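Local structure of clostripain-related protein (Bacteroides thetaiotaomicron, 6N9J) at residues 154-159 with 174-179; 159-164 with 183-188. The protein is a secreted C11-family cysteine protease that probably cleaves peptide bonds and is held here in a covalent complex with an irreversible peptide inhibitor. All blocks are in the same frame, centred on the assembly; numbering follows the deposited sequence.

In the fold
Both contacts are buried, and they follow one another along the same two chain paths, sharing Asp159. Contact 1 pairs strand 155-159 with the start of strand 178-181; contact 2 joins the loops that leave those strands, with the centres of the two contacts about 15 Å apart. Their chemistry changes with that step: contact 1 is a parallel backbone pairing with an apolar cluster of Ile156, Phe158, Ala176 and Phe179 beside it, while contact 2 is rich in polar atoms, bridged by two waters, and carries the covalently bound peptide on Cys161. The two touch as well: Gln164 NE2 reaches Phe179 O at 3.2 Å, a probable hydrogen bond, and Phe158 packs on Met163.

Contact 1: residues 154-159 with 174-179; sequences DFILFD and NRADYF
Tyr178 O is approached by two donors from the neighbouring strand. The N-H of Ile156 bonds to it at 2.9 Å from N to O and is nearly straight (163° at the hydrogen), arriving almost along the C=O axis; Phe155 CA adds a CA-H...O contact of 3.3 Å to the same oxygen. One residue further on, Phe179 CA makes the equivalent approach to Ile156 O at 3.5 Å. The parallel bridge falls at Ile156 and Phe179, whose side chains leave the sheet on one face and lie side by side. Ile156 CG1 stands beside its backbone N, chi1 -65°, and with the chain extended beyond it CD1 comes to 3.6 Å from Ala176 CB and 3.7 Å from Phe179 CE2. Phe158 continues this cluster, its CE2 meeting the edge of the Phe179 ring 4.1 Å from CD2. Two residues before the Ile156 bridge, Asp154 O lies in the plane of the Tyr178 ring, at its edge, 3.2 Å from CD2. The carboxylates of Asp154 and Asp177 come close without pairing, OD1 to OD2 4.3 Å, which probably disfavours two full charges there; Asp177 OD1 is hydrogen-bonded to His152. Strand, intervening helix 166-171 and second parallel strand make a beta-alpha-beta unit within the sheet of this clan CD peptidase.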
# COMPACT_ATOMS: atom_id res chain seq x y z
N ASP A 154 2.39 14.08 1.16
CA ASP A 154 1.20 14.14 2.00
C ASP A 154 0.67 12.73 2.25
O ASP A 154 0.17 12.43 3.34
CB ASP A 154 0.12 15.02 1.36
CG ASP A 154 0.49 16.50 1.36
OD1 ASP A 154 1.69 16.83 1.48
OD2 ASP A 154 -0.43 17.35 1.25
N PHE A 155 0.78 11.86 1.24
CA PHE A 155 0.30 10.48 1.39
C PHE A 155 0.98 9.51 0.43
O PHE A 155 1.42 9.89 -0.67
CB PHE A 155 -1.22 10.40 1.18
CG PHE A 155 -1.66 10.74 -0.21
CD1 PHE A 155 -1.64 9.78 -1.21
CD2 PHE A 155 -2.10 12.02 -0.52
CE1 PHE A 155 -2.02 10.10 -2.50
CE2 PHE A 155 -2.50 12.34 -1.81
CZ PHE A 155 -2.46 11.38 -2.80
N ILE A 156 1.04 8.26 0.85
CA ILE A 156 1.40 7.16 -0.03
C ILE A 156 0.26 6.14 -0.04
O ILE A 156 -0.21 5.69 1.00
CB ILE A 156 2.70 6.49 0.42
CG1 ILE A 156 3.87 7.47 0.30
CG2 ILE A 156 2.99 5.24 -0.37
CD1 ILE A 156 5.15 6.96 0.93
N LEU A 157 -0.24 5.80 -1.23
CA LEU A 157 -1.24 4.75 -1.33
C LEU A 157 -0.59 3.52 -1.93
O LEU A 157 -0.08 3.57 -3.04
CB LEU A 157 -2.44 5.20 -2.17
CG LEU A 157 -3.38 4.11 -2.68
CD1 LEU A 157 -4.19 3.45 -1.56
CD2 LEU A 157 -4.33 4.67 -3.74
N PHE A 158 -0.56 2.42 -1.16
CA PHE A 158 -0.10 1.16 -1.70
C PHE A 158 -1.27 0.41 -2.30
O PHE A 158 -2.09 -0.16 -1.58
CB PHE A 158 0.58 0.30 -0.63
CG PHE A 158 1.99 0.72 -0.31
CD1 PHE A 158 3.00 0.56 -1.24
CD2 PHE A 158 2.29 1.26 0.92
CE1 PHE A 158 4.31 0.94 -0.95
CE2 PHE A 158 3.60 1.65 1.22
CZ PHE A 158 4.60 1.48 0.27
N ASP A 159 -1.34 0.41 -3.62
CA ASP A 159 -2.31 -0.41 -4.31
C ASP A 159 -1.66 -1.77 -4.59
O ASP A 159 -1.40 -2.14 -5.74
CB ASP A 159 -2.79 0.26 -5.61
CG ASP A 159 -4.15 -0.24 -6.06
OD1 ASP A 159 -4.80 -0.98 -5.30
OD2 ASP A 159 -4.58 0.10 -7.19
N ASN A 174 9.38 8.54 7.61
CA ASN A 174 9.88 9.88 7.31
C ASN A 174 9.65 10.30 5.86
O ASN A 174 10.10 11.37 5.44
CB ASN A 174 11.37 9.99 7.66
CG ASN A 174 11.63 9.90 9.15
OD1 ASN A 174 10.93 10.52 9.96
ND2 ASN A 174 12.64 9.12 9.53
N ARG A 175 8.96 9.46 5.10
CA ARG A 175 8.74 9.73 3.68
C ARG A 175 7.35 10.30 3.37
O ARG A 175 7.15 10.91 2.32
CB ARG A 175 8.94 8.45 2.86
CG ARG A 175 10.32 7.88 2.97
CD ARG A 175 11.34 8.92 2.56
NE ARG A 175 12.69 8.37 2.61
CZ ARG A 175 13.78 9.08 2.85
NH1 ARG A 175 14.96 8.48 2.87
NH2 ARG A 175 13.69 10.39 3.06
N ALA A 176 6.40 10.07 4.27
CA ALA A 176 5.03 10.55 4.06
C ALA A 176 4.31 10.82 5.37
O ALA A 176 4.68 10.27 6.41
CB ALA A 176 4.25 9.55 3.25
N ASP A 177 3.28 11.66 5.32
CA ASP A 177 2.45 11.93 6.49
C ASP A 177 1.40 10.83 6.72
O ASP A 177 0.96 10.63 7.84
CB ASP A 177 1.75 13.28 6.35
CG ASP A 177 2.73 14.43 6.25
OD1 ASP A 177 3.75 14.41 6.97
OD2 ASP A 177 2.50 15.33 5.42
N TYR A 178 0.97 10.16 5.66
CA TYR A 178 -0.09 9.15 5.79
C TYR A 178 0.16 7.99 4.84
O TYR A 178 0.66 8.17 3.73
CB TYR A 178 -1.47 9.76 5.50
CG TYR A 178 -1.82 10.90 6.43
CD1 TYR A 178 -2.47 10.65 7.63
CD2 TYR A 178 -1.50 12.22 6.12
CE1 TYR A 178 -2.79 11.68 8.50
CE2 TYR A 178 -1.82 13.27 6.98
CZ TYR A 178 -2.46 12.98 8.19
OH TYR A 178 -2.80 13.99 9.07
N PHE A 179 -0.22 6.79 5.29
CA PHE A 179 -0.09 5.58 4.50
C PHE A 179 -1.46 4.93 4.34
O PHE A 179 -2.13 4.65 5.32
CB PHE A 179 0.88 4.59 5.17
CG PHE A 179 2.32 5.01 5.10
CD1 PHE A 179 2.85 5.86 6.05
CD2 PHE A 179 3.14 4.55 4.08
CE1 PHE A 179 4.17 6.26 5.99
CE2 PHE A 179 4.46 4.94 4.00
CZ PHE A 179 4.98 5.80 4.96

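Contact 2: residues 159-164 with 183-188; sequences DACYMQ and PTEIPG
The Tyr162 ring has Pro183 O near its plane at one edge, 3.5 Å from CD1, while Glu185 CG comes in obliquely, 3.5 Å from CZ; Tyr287 stacks on the ring as well. Tyr162 and Glu185 run side by side in the same direction, with ring and carboxylate planes 26° apart. Tyr162 CG lies anti to the carbonyl carbon, chi1 -60°, and this setting lays the ring along the 183-185 backbone. A water joins the two ends: it donates to Glu185 OE2 at 2.7 Å and is hydrogen-bonded to Tyr162 OH. With a leucine in place of Tyr162, the water on Glu185 OE2 would probably lose its phenol mate, and the flat surface on which Tyr287 stacks would go. Tyr162 sits in a type II turn from Ala160 to Met163, and its N-H bonds to Thr184 O at 3.0 Å, from 45° out of the carbonyl plane. A second water donates to Pro183 O at 2.7 Å and, weakly, to Tyr162 O.

Cys161 SG rests 3.3 Å from Ile186 N and is linked covalently to the peptide inhibitor, consistent with its being the nucleophile of a C11 protease. Cys161 and Ile186 also hold the peptide through backbone hydrogen bonds, and Glu185 OE1 bonds to one of its side chains and to Thr327. Ile186 CG2 packs 3.8 Å from Asp159 OD1, a carboxylate gripped by Tyr193, Tyr214 and Ala191 N. The site thus lies on the loops between strand 155-159 and helix 166-171 and between strand 178-181 and helix 193-200, flanked by strands 239-244 and 315-327.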
# COMPACT_ATOMS: atom_id res chain seq x y z
N ASP A 159 -1.34 0.41 -3.62
CA ASP A 159 -2.31 -0.41 -4.31
C ASP A 159 -1.66 -1.77 -4.59
O ASP A 159 -1.40 -2.14 -5.74
CB ASP A 159 -2.79 0.26 -5.61
CG ASP A 159 -4.15 -0.24 -6.06
OD1 ASP A 159 -4.80 -0.98 -5.30
OD2 ASP A 159 -4.58 0.10 -7.19
N ALA A 160 -1.38 -2.48 -3.50
CA ALA A 160 -0.56 -3.68 -3.49
C ALA A 160 -0.86 -4.48 -2.20
O ALA A 160 -1.21 -3.89 -1.18
CB ALA A 160 0.91 -3.32 -3.57
N CYS A 161 -0.72 -5.80 -2.26
CA CYS A 161 -1.03 -6.68 -1.13
C CYS A 161 -0.13 -6.46 0.08
O CYS A 161 1.07 -6.21 -0.05
CB CYS A 161 -0.92 -8.15 -1.54
SG CYS A 161 -2.19 -8.76 -2.69
N TYR A 162 -0.74 -6.56 1.27
CA TYR A 162 -0.03 -6.79 2.53
C TYR A 162 0.84 -5.63 2.96
O TYR A 162 1.73 -5.82 3.80
CB TYR A 162 0.86 -8.04 2.44
CG TYR A 162 0.18 -9.36 2.13
CD1 TYR A 162 -0.79 -9.89 2.98
CD2 TYR A 162 0.55 -10.11 1.02
CE1 TYR A 162 -1.40 -11.12 2.71
CE2 TYR A 162 -0.05 -11.34 0.74
CZ TYR A 162 -1.02 -11.84 1.59
OH TYR A 162 -1.61 -13.06 1.33
N MET A 163 0.63 -4.45 2.40
CA MET A 163 1.57 -3.36 2.63
C MET A 163 1.28 -2.57 3.90
O MET A 163 2.17 -1.91 4.44
CB MET A 163 1.59 -2.41 1.41
CG MET A 163 2.14 -3.05 0.13
SD MET A 163 3.65 -4.06 0.29
CE MET A 163 4.80 -2.93 1.00
N GLN A 164 0.04 -2.65 4.40
CA GLN A 164 -0.33 -1.94 5.62
C GLN A 164 0.16 -2.74 6.85
O GLN A 164 -0.63 -3.24 7.66
CB GLN A 164 -1.84 -1.69 5.68
CG GLN A 164 -2.27 -0.57 6.64
CD GLN A 164 -2.00 0.85 6.10
OE1 GLN A 164 -1.03 1.09 5.39
NE2 GLN A 164 -2.88 1.79 6.45
N PRO A 183 -3.92 -4.58 5.08
CA PRO A 183 -3.00 -5.52 5.73
C PRO A 183 -3.09 -6.92 5.12
O PRO A 183 -2.20 -7.77 5.33
CB PRO A 183 -3.44 -5.52 7.19
CG PRO A 183 -4.89 -5.09 7.15
CD PRO A 183 -5.09 -4.26 5.93
N THR A 184 -4.14 -7.15 4.34
CA THR A 184 -4.32 -8.45 3.71
C THR A 184 -4.18 -8.29 2.19
O THR A 184 -3.60 -7.30 1.71
CB THR A 184 -5.68 -9.07 4.13
OG1 THR A 184 -5.78 -10.42 3.64
CG2 THR A 184 -6.86 -8.24 3.64
N GLU A 185 -4.67 -9.26 1.43
CA GLU A 185 -4.57 -9.20 -0.03
C GLU A 185 -5.49 -8.13 -0.61
O GLU A 185 -6.63 -7.97 -0.17
CB GLU A 185 -4.90 -10.54 -0.66
CG GLU A 185 -3.82 -11.58 -0.49
CD GLU A 185 -4.30 -12.96 -0.90
OE1 GLU A 185 -4.24 -13.27 -2.11
OE2 GLU A 185 -4.75 -13.72 -0.02
N ILE A 186 -4.96 -7.41 -1.59
CA ILE A 186 -5.70 -6.42 -2.37
C ILE A 186 -6.25 -7.07 -3.63
O ILE A 186 -5.55 -7.81 -4.30
CB ILE A 186 -4.80 -5.22 -2.75
CG1 ILE A 186 -4.63 -4.28 -1.56
CG2 ILE A 186 -5.36 -4.47 -3.96
CD1 ILE A 186 -5.78 -3.30 -1.39
N PRO A 187 -7.52 -6.80 -3.96
CA PRO A 187 -8.12 -7.39 -5.17
C PRO A 187 -7.34 -7.04 -6.44
O PRO A 187 -6.85 -5.92 -6.59
CB PRO A 187 -9.52 -6.78 -5.20
CG PRO A 187 -9.82 -6.47 -3.74
CD PRO A 187 -8.50 -6.02 -3.17
N GLY A 188 -7.21 -8.02 -7.34
CA GLY A 188 -6.66 -7.79 -8.66
C GLY A 188 -6.96 -6.43 -9.26
O GLY A 188 -6.04 -5.69 -9.58
O HOH W 1 -4.10 -13.70 2.59
O HOH W 2 0.13 -6.65 6.18